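Local coordinates for protein possible HxlR family transcriptional factor (Thermoplasma volcanium, PDB 3DF8) that probably binds DNA as a transcriptional regulator of the HxlR family, through a winged helix-turn-helix domain, at residues 68-76 against 84-92; 26-35 against 52-63. All coordinates share one frame; numbering follows the deposited sequence.

Interaction 1 of 2, residues 68-76 against 84-92; sequences IDSGLVERR and ALTEKGMNV
E74 and A84 form an antiparallel hydrogen-bonded pair, E74 N to A84 O at 2.9 Å and A84 N to E74 O at 3.1 Å, and V73 pairs with L85 in the next, non-hydrogen-bonded pair, their side chains diverging. Beyond it T86 N donates to L72 O at 3.0 Å, from above the carbonyl plane. The same L72 O receives CA-H contacts from L85 and G89.

T86 is the N-cap of helix 87-108. Its OG1 donates to G71 O at 2.6 Å and accepts from G89 N at 3.0 Å. With chi1 at 64°, OG1 sits between the backbone N and the carbonyl carbon, placed for these two bonds. G71 closes helix 57-69 with a Schellman motif.

This is the base of the wing hairpin, strands 73-77 and 81-85, of a winged helix-turn-helix fold. The L72 side chain crosses that of K88 at about a right angle, with L72 CD2 3.7 Å from K88 CB. L72 CD2 also meets V92 CG2. L106 of the second subunit packs on L72 and V92. E74 OE1 accepts from a water that also donates to L85 O, and E74 OE2 forms a salt bridge with R42.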
loop_
_atom_site.group_PDB
_atom_site.type_symbol
_atom_site.label_atom_id
_atom_site.label_comp_id
_atom_site.label_asym_id
_atom_site.label_seq_id
_atom_site.Cartn_x
_atom_site.Cartn_y
_atom_site.Cartn_z
ATOM N N ILE A 68 15.879 5.693 -0.429
ATOM C CA ILE A 68 16.849 6.760 -0.101
ATOM C C ILE A 68 16.574 7.983 -1.001
ATOM O O ILE A 68 16.486 9.119 -0.528
ATOM C CB ILE A 68 18.281 6.249 -0.288
ATOM C CG1 ILE A 68 18.614 5.196 0.777
ATOM C CG2 ILE A 68 19.287 7.440 -0.249
ATOM C CD1 ILE A 68 19.964 4.467 0.519
ATOM N N ASP A 69 16.428 7.748 -2.294
ATOM C CA ASP A 69 16.159 8.840 -3.243
ATOM C C ASP A 69 14.870 9.614 -2.907
ATOM O O ASP A 69 14.805 10.836 -3.106
ATOM C CB ASP A 69 16.159 8.304 -4.671
ATOM C CG ASP A 69 17.556 7.873 -5.148
ATOM O OD1 ASP A 69 18.567 8.106 -4.433
ATOM O OD2 ASP A 69 17.643 7.305 -6.252
ATOM N N SER A 70 13.872 8.902 -2.381
ATOM C CA SER A 70 12.574 9.475 -2.028
ATOM C C SER A 70 12.546 10.095 -0.631
ATOM O O SER A 70 11.525 10.651 -0.222
ATOM C CB SER A 70 11.472 8.425 -2.207
ATOM O OG SER A 70 11.389 8.055 -3.578
ATOM N N GLY A 71 13.681 10.009 0.079
ATOM C CA GLY A 71 13.849 10.636 1.401
ATOM C C GLY A 71 13.200 9.894 2.557
ATOM O O GLY A 71 12.978 10.477 3.630
ATOM N N LEU A 72 12.866 8.622 2.349
ATOM C CA LEU A 72 12.228 7.808 3.392
ATOM C C LEU A 72 13.216 6.955 4.196
ATOM O O LEU A 72 12.874 6.520 5.300
ATOM C CB LEU A 72 11.134 6.873 2.772
ATOM C CG LEU A 72 10.073 7.689 1.980
ATOM C CD1 LEU A 72 9.055 6.725 1.478
ATOM C CD2 LEU A 72 9.404 8.744 2.880
ATOM N N VAL A 73 14.388 6.667 3.620
ATOM C CA VAL A 73 15.430 5.808 4.272
ATOM C C VAL A 73 16.786 6.501 4.121
ATOM O O VAL A 73 17.004 7.249 3.175
ATOM C CB VAL A 73 15.431 4.435 3.597
ATOM C CG1 VAL A 73 16.669 3.554 3.973
ATOM C CG2 VAL A 73 14.137 3.698 3.950
ATOM N N GLU A 74 17.674 6.289 5.091
ATOM C CA GLU A 74 19.059 6.730 4.922
ATOM C C GLU A 74 19.999 5.593 5.292
ATOM O O GLU A 74 19.659 4.716 6.140
ATOM C CB GLU A 74 19.338 7.990 5.751
ATOM C CG GLU A 74 18.825 7.922 7.165
ATOM C CD GLU A 74 19.861 7.450 8.179
ATOM O OE1 GLU A 74 19.551 7.528 9.385
ATOM O OE2 GLU A 74 20.978 7.024 7.772
ATOM N N ARG A 75 21.158 5.586 4.616
ATOM C CA ARG A 75 22.241 4.622 4.883
ATOM C C ARG A 75 23.323 5.333 5.711
ATOM O O ARG A 75 23.701 6.464 5.394
ATOM C CB ARG A 75 22.831 4.112 3.559
ATOM C CG ARG A 75 24.076 3.210 3.710
ATOM C CD ARG A 75 24.819 2.979 2.324
ATOM N NE ARG A 75 23.927 2.275 1.459
ATOM C CZ ARG A 75 23.324 2.814 0.406
ATOM N NH1 ARG A 75 22.478 2.071 -0.305
ATOM N NH2 ARG A 75 23.548 4.092 0.094
ATOM N N ARG A 76 23.778 4.689 6.790
ATOM C CA ARG A 76 24.945 5.194 7.490
ATOM C C ARG A 76 26.137 4.312 7.184
ATOM O O ARG A 76 26.061 3.136 7.470
ATOM C CB ARG A 76 24.695 5.132 8.997
ATOM C CG ARG A 76 25.833 5.724 9.821
ATOM C CD ARG A 76 25.566 5.542 11.325
ATOM N NE ARG A 76 26.634 6.108 12.145
ATOM C CZ ARG A 76 27.736 5.444 12.509
ATOM N NH1 ARG A 76 27.902 4.168 12.151
ATOM N NH2 ARG A 76 28.672 6.047 13.247
ATOM N N ALA A 84 18.150 3.064 8.286
ATOM C CA ALA A 84 17.109 3.487 9.186
ATOM C C ALA A 84 16.117 4.335 8.403
ATOM O O ALA A 84 16.443 4.951 7.383
ATOM C CB ALA A 84 17.693 4.327 10.343
ATOM N N LEU A 85 14.905 4.395 8.922
ATOM C CA LEU A 85 13.908 5.309 8.372
ATOM C C LEU A 85 14.262 6.755 8.759
ATOM O O LEU A 85 14.720 7.050 9.892
ATOM C CB LEU A 85 12.552 4.950 8.962
ATOM C CG LEU A 85 12.004 3.595 8.509
ATOM C CD1 LEU A 85 10.743 3.370 9.306
ATOM C CD2 LEU A 85 11.712 3.596 6.998
ATOM N N THR A 86 14.021 7.669 7.827
ATOM C CA THR A 86 14.027 9.094 8.140
ATOM C C THR A 86 12.732 9.466 8.869
ATOM O O THR A 86 11.820 8.627 9.028
ATOM C CB THR A 86 14.086 9.908 6.836
ATOM O OG1 THR A 86 12.883 9.656 6.105
ATOM C CG2 THR A 86 15.345 9.566 6.007
ATOM N N GLU A 87 12.621 10.719 9.325
ATOM C CA GLU A 87 11.358 11.204 9.902
ATOM C C GLU A 87 10.200 10.949 8.948
ATOM O O GLU A 87 9.150 10.453 9.360
ATOM C CB GLU A 87 11.436 12.702 10.223
ATOM C CG GLU A 87 10.144 13.228 10.802
ATOM C CD GLU A 87 10.306 14.524 11.565
ATOM O OE1 GLU A 87 11.413 15.121 11.553
ATOM O OE2 GLU A 87 9.305 14.946 12.183
ATOM N N LYS A 88 10.394 11.254 7.666
ATOM C CA LYS A 88 9.325 10.953 6.664
ATOM C C LYS A 88 9.017 9.455 6.554
ATOM O O LYS A 88 7.833 9.077 6.492
ATOM C CB LYS A 88 9.643 11.527 5.287
ATOM C CG LYS A 88 9.625 13.075 5.227
ATOM C CD LYS A 88 10.115 13.518 3.885
ATOM C CE LYS A 88 10.025 15.041 3.755
ATOM N NZ LYS A 88 10.711 15.508 2.496
ATOM N N GLY A 89 10.051 8.614 6.543
ATOM C CA GLY A 89 9.843 7.153 6.434
ATOM C C GLY A 89 9.071 6.639 7.644
ATOM O O GLY A 89 8.176 5.766 7.508
HETATM N N MSE A 90 9.394 7.179 8.815
HETATM C CA MSE A 90 8.678 6.769 10.040
HETATM C C MSE A 90 7.195 7.220 10.011
HETATM O O MSE A 90 6.287 6.477 10.428
HETATM C CB MSE A 90 9.366 7.294 11.310
HETATM C CG MSE A 90 8.692 6.757 12.596
HETATM SE SE MSE A 90 8.750 4.772 12.766
HETATM C CE MSE A 90 10.664 4.589 12.887
ATOM N N ASN A 91 6.939 8.398 9.460
ATOM C CA ASN A 91 5.556 8.820 9.217
ATOM C C ASN A 91 4.802 7.877 8.282
ATOM O O ASN A 91 3.647 7.516 8.528
ATOM C CB ASN A 91 5.528 10.238 8.651
ATOM C CG ASN A 91 5.965 11.273 9.662
ATOM O OD1 ASN A 91 5.849 11.066 10.876
ATOM N ND2 ASN A 91 6.475 12.385 9.177
ATOM N N VAL A 92 5.425 7.500 7.178
ATOM C CA VAL A 92 4.822 6.463 6.335
ATOM C C VAL A 92 4.542 5.171 7.135
ATOM O O VAL A 92 3.476 4.593 7.013
ATOM C CB VAL A 92 5.739 6.161 5.119
ATOM C CG1 VAL A 92 5.216 4.925 4.277
ATOM C CG2 VAL A 92 5.876 7.442 4.211
HETATM O O HOH W 1 17.166 8.432 10.270
#

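Interaction 2 of 2, residues 26-35 against 52-63; sequences KKYTMLIISV and IPGISSTILSRR. With ACT (acetate ion), chain C.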
loop_
_atom_site.group_PDB
_atom_site.type_symbol
_atom_site.label_atom_id
_atom_site.label_comp_id
_atom_site.label_asym_id
_atom_site.label_seq_id
_atom_site.Cartn_x
_atom_site.Cartn_y
_atom_site.Cartn_z
ATOM N N LYS A 26 5.330 -1.225 -5.218
ATOM C CA LYS A 26 6.235 -2.243 -5.734
ATOM C C LYS A 26 6.463 -3.334 -4.683
ATOM O O LYS A 26 6.522 -3.038 -3.470
ATOM C CB LYS A 26 7.575 -1.614 -6.120
ATOM C CG LYS A 26 7.501 -0.719 -7.330
ATOM C CD LYS A 26 8.886 -0.235 -7.723
ATOM C CE LYS A 26 8.764 1.018 -8.589
ATOM N NZ LYS A 26 9.676 0.980 -9.781
ATOM N N LYS A 27 6.614 -4.571 -5.165
ATOM C CA LYS A 27 6.758 -5.730 -4.304
ATOM C C LYS A 27 7.815 -5.451 -3.228
ATOM O O LYS A 27 8.911 -4.983 -3.550
ATOM C CB LYS A 27 7.125 -6.981 -5.116
ATOM C CG LYS A 27 6.935 -8.234 -4.307
ATOM C CD LYS A 27 7.108 -9.515 -5.145
ATOM C CE LYS A 27 6.882 -10.727 -4.253
ATOM N NZ LYS A 27 5.700 -10.485 -3.341
ATOM N N TYR A 28 7.465 -5.736 -1.963
ATOM C CA TYR A 28 8.366 -5.613 -0.803
ATOM C C TYR A 28 8.516 -4.232 -0.173
ATOM O O TYR A 28 9.028 -4.125 0.928
ATOM C CB TYR A 28 9.755 -6.198 -1.092
ATOM C CG TYR A 28 9.739 -7.670 -1.475
ATOM C CD1 TYR A 28 10.101 -8.068 -2.761
ATOM C CD2 TYR A 28 9.399 -8.662 -0.538
ATOM C CE1 TYR A 28 10.100 -9.403 -3.107
ATOM C CE2 TYR A 28 9.401 -9.995 -0.889
ATOM C CZ TYR A 28 9.755 -10.357 -2.170
ATOM O OH TYR A 28 9.781 -11.683 -2.533
ATOM N N THR A 29 8.106 -3.175 -0.864
ATOM C CA THR A 29 8.456 -1.819 -0.362
ATOM C C THR A 29 7.834 -1.568 0.991
ATOM O O THR A 29 8.506 -1.075 1.905
ATOM C CB THR A 29 8.091 -0.709 -1.365
ATOM O OG1 THR A 29 8.744 -0.968 -2.621
ATOM C CG2 THR A 29 8.545 0.698 -0.831
HETATM N N MSE A 30 6.561 -1.934 1.134
HETATM C CA MSE A 30 5.869 -1.708 2.417
HETATM C C MSE A 30 6.497 -2.580 3.497
HETATM O O MSE A 30 6.660 -2.155 4.659
HETATM C CB MSE A 30 4.362 -1.941 2.293
HETATM C CG MSE A 30 3.683 -0.870 1.465
HETATM SE SE MSE A 30 1.747 -1.151 1.322
HETATM C CE MSE A 30 1.790 -2.092 -0.408
ATOM N N LEU A 31 6.886 -3.789 3.122
ATOM C CA LEU A 31 7.552 -4.681 4.089
ATOM C C LEU A 31 8.927 -4.131 4.491
ATOM O O LEU A 31 9.306 -4.272 5.664
ATOM C CB LEU A 31 7.688 -6.069 3.530
ATOM C CG LEU A 31 6.370 -6.856 3.404
ATOM C CD1 LEU A 31 6.662 -8.176 2.652
ATOM C CD2 LEU A 31 5.681 -7.019 4.759
ATOM N N ILE A 32 9.678 -3.556 3.544
ATOM C CA ILE A 32 10.999 -2.953 3.882
ATOM C C ILE A 32 10.788 -1.797 4.893
ATOM O O ILE A 32 11.472 -1.723 5.933
ATOM C CB ILE A 32 11.731 -2.477 2.634
ATOM C CG1 ILE A 32 12.164 -3.708 1.792
ATOM C CG2 ILE A 32 12.938 -1.616 3.040
ATOM C CD1 ILE A 32 12.546 -3.424 0.283
ATOM N N ILE A 33 9.875 -0.883 4.577
ATOM C CA ILE A 33 9.538 0.201 5.522
ATOM C C ILE A 33 9.144 -0.338 6.887
ATOM O O ILE A 33 9.579 0.174 7.902
ATOM C CB ILE A 33 8.442 1.145 4.948
ATOM C CG1 ILE A 33 9.004 1.838 3.683
ATOM C CG2 ILE A 33 7.861 2.112 6.026
ATOM C CD1 ILE A 33 7.949 2.600 2.833
ATOM N N SER A 34 8.312 -1.378 6.895
ATOM C CA SER A 34 7.864 -1.966 8.167
ATOM C C SER A 34 9.025 -2.566 8.979
ATOM O O SER A 34 9.160 -2.321 10.212
ATOM C CB SER A 34 6.827 -3.032 7.855
ATOM O OG SER A 34 5.737 -2.467 7.123
ATOM N N VAL A 35 9.877 -3.347 8.335
ATOM C CA VAL A 35 10.935 -4.013 9.113
ATOM C C VAL A 35 11.980 -2.996 9.584
ATOM O O VAL A 35 12.582 -3.183 10.623
ATOM C CB VAL A 35 11.571 -5.258 8.412
ATOM C CG1 VAL A 35 10.525 -6.356 8.206
ATOM C CG2 VAL A 35 12.285 -4.885 7.089
ATOM N N ILE A 52 12.700 -10.483 5.732
ATOM C CA ILE A 52 11.668 -10.513 4.698
ATOM C C ILE A 52 11.866 -11.787 3.875
ATOM O O ILE A 52 12.597 -11.770 2.881
ATOM C CB ILE A 52 11.690 -9.232 3.780
ATOM C CG1 ILE A 52 11.598 -7.964 4.632
ATOM C CG2 ILE A 52 10.546 -9.280 2.763
ATOM C CD1 ILE A 52 11.880 -6.662 3.870
ATOM N N PRO A 53 11.055 -12.821 4.171
ATOM C CA PRO A 53 11.116 -14.128 3.516
ATOM C C PRO A 53 11.233 -14.001 1.998
ATOM O O PRO A 53 10.381 -13.363 1.375
ATOM C CB PRO A 53 9.755 -14.742 3.858
ATOM C CG PRO A 53 9.394 -14.152 5.144
ATOM C CD PRO A 53 9.949 -12.755 5.149
ATOM N N GLY A 54 12.268 -14.582 1.387
ATOM C CA GLY A 54 12.228 -14.596 -0.074
ATOM C C GLY A 54 12.676 -13.385 -0.883
ATOM O O GLY A 54 12.808 -13.501 -2.110
ATOM N N ILE A 55 12.896 -12.226 -0.248
ATOM C CA ILE A 55 13.412 -11.068 -0.987
ATOM C C ILE A 55 14.859 -11.328 -1.476
ATOM O O ILE A 55 15.677 -11.838 -0.720
ATOM C CB ILE A 55 13.347 -9.744 -0.137
ATOM C CG1 ILE A 55 13.448 -8.519 -1.056
ATOM C CG2 ILE A 55 14.408 -9.730 0.982
ATOM C CD1 ILE A 55 13.149 -7.129 -0.409
ATOM N N SER A 56 15.165 -10.991 -2.731
ATOM C CA SER A 56 16.541 -11.124 -3.239
ATOM C C SER A 56 17.388 -9.916 -2.843
ATOM O O SER A 56 16.855 -8.836 -2.549
ATOM C CB SER A 56 16.557 -11.260 -4.763
ATOM O OG SER A 56 16.074 -10.055 -5.336
ATOM N N SER A 57 18.708 -10.109 -2.807
ATOM C CA SER A 57 19.611 -8.980 -2.553
ATOM C C SER A 57 19.393 -7.896 -3.601
ATOM O O SER A 57 19.398 -6.720 -3.277
ATOM C CB SER A 57 21.071 -9.406 -2.576
ATOM O OG SER A 57 21.343 -10.264 -1.494
ATOM N N THR A 58 19.237 -8.301 -4.862
ATOM C CA THR A 58 19.051 -7.330 -5.945
ATOM C C THR A 58 17.812 -6.455 -5.712
ATOM O O THR A 58 17.894 -5.240 -5.824
ATOM C CB THR A 58 19.032 -7.985 -7.352
ATOM O OG1 THR A 58 20.328 -8.541 -7.651
ATOM C CG2 THR A 58 18.657 -6.945 -8.446
ATOM N N ILE A 59 16.672 -7.077 -5.432
ATOM C CA ILE A 59 15.435 -6.313 -5.215
ATOM C C ILE A 59 15.573 -5.451 -3.963
ATOM O O ILE A 59 15.156 -4.278 -3.941
ATOM C CB ILE A 59 14.174 -7.248 -5.148
ATOM C CG1 ILE A 59 14.003 -7.975 -6.497
ATOM C CG2 ILE A 59 12.900 -6.461 -4.638
ATOM C CD1 ILE A 59 13.814 -7.063 -7.670
ATOM N N LEU A 60 16.154 -6.012 -2.902
ATOM C CA LEU A 60 16.302 -5.228 -1.672
ATOM C C LEU A 60 17.158 -3.992 -1.913
ATOM O O LEU A 60 16.820 -2.899 -1.446
ATOM C CB LEU A 60 16.847 -6.047 -0.510
ATOM C CG LEU A 60 17.061 -5.321 0.840
ATOM C CD1 LEU A 60 15.802 -4.663 1.368
ATOM C CD2 LEU A 60 17.624 -6.292 1.881
ATOM N N SER A 61 18.248 -4.165 -2.635
ATOM C CA SER A 61 19.174 -3.057 -2.907
ATOM C C SER A 61 18.468 -1.984 -3.769
ATOM O O SER A 61 18.605 -0.775 -3.516
ATOM C CB SER A 61 20.420 -3.602 -3.623
ATOM O OG SER A 61 21.286 -2.529 -3.927
ATOM N N ARG A 62 17.712 -2.427 -4.771
ATOM C CA ARG A 62 17.019 -1.513 -5.696
ATOM C C ARG A 62 15.954 -0.720 -4.946
ATOM O O ARG A 62 15.813 0.492 -5.146
ATOM C CB ARG A 62 16.395 -2.265 -6.883
ATOM C CG ARG A 62 15.815 -1.338 -7.958
ATOM C CD ARG A 62 15.186 -2.075 -9.144
ATOM N NE ARG A 62 13.906 -1.468 -9.512
ATOM C CZ ARG A 62 13.229 -1.687 -10.635
ATOM N NH1 ARG A 62 13.698 -2.501 -11.580
ATOM N NH2 ARG A 62 12.064 -1.072 -10.811
ATOM N N ARG A 63 15.212 -1.402 -4.066
ATOM C CA ARG A 63 14.178 -0.698 -3.287
ATOM C C ARG A 63 14.756 0.281 -2.255
ATOM O O ARG A 63 14.249 1.404 -2.086
ATOM C CB ARG A 63 13.237 -1.672 -2.554
ATOM C CG ARG A 63 12.419 -2.557 -3.440
ATOM C CD ARG A 63 11.355 -1.855 -4.255
ATOM N NE ARG A 63 10.523 -2.927 -4.761
ATOM C CZ ARG A 63 10.767 -3.553 -5.916
ATOM N NH1 ARG A 63 11.756 -3.126 -6.715
ATOM N NH2 ARG A 63 10.013 -4.570 -6.289
HETATM C C ACT C . 4.563 -8.397 -1.576
HETATM O O ACT C . 5.412 -9.108 -0.981
HETATM O OXT ACT C . 3.784 -9.011 -2.350
HETATM C CH3 ACT C . 4.494 -6.909 -1.395
#
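R63 makes the polar link to the loop before helix 29-36. Its NE and NH2 grip one atom, K27 O, side-on at 2.9 and 3.0 Å. The NH2 bond lies in the carbonyl plane on a lone pair. The NE bond is tilted 24° from that plane. The R63 chain bends at chi2 (-68°), which turns the guanidinium back to this carbonyl. K26 CB covers one guanidinium face and I59 CG2 the other. Replacing R63 with alanine removes these two donors from K27 O and is likely to open a gap between K26 CB and I59 CG2.

The Y28 ring lies between aliphatic groups. I55 CG1 sits over one face in a CH-pi contact, 3.8 Å from the ring centroid. K27 CG lies over the opposite face, toward the rim. I52 CG2 approaches Y28 CD2 obliquely at 3.5 Å.

Apolar packing continues along helix 29-36. I52 CD1 fits against I32 CG1. I32 CD1 reaches L60 CD1 at 3.6 Å.

At the margin K27 NZ donates to an acetate ion, probably from the crystallisation liquor.

The short axes of 29-35 and 57-63 cross at -75°. S56 N-caps helix 57-69, the probable recognition helix of the helix-turn-helix, with its OG accepting from I59 N. Helix 45-50 packs on L60. Helix 21-25 covers T29 and M30, and helix 87-108 lies against M30, I33 and S34.

In the fold
Both interactions use helix 57-69. Interaction 2 packs its first turns and the preceding loop against helix 29-36. Interaction 1 follows its C-terminal end into the hairpin and helix 87-108. Interaction 2 is chiefly side-chain packing, with a buried arginine tied to a loop carbonyl and exposed K27 at its margin. Interaction 1 depends more on backbone bonds and a helix cap, with buried L72 and V73 beside more exposed E74 and K88. The two centres lie about 14 Å apart, yet they touch: L85 CD1 is 3.7 Å from I33 O, and V92 CG1 packs on I33 CD1. Both also meet the second subunit.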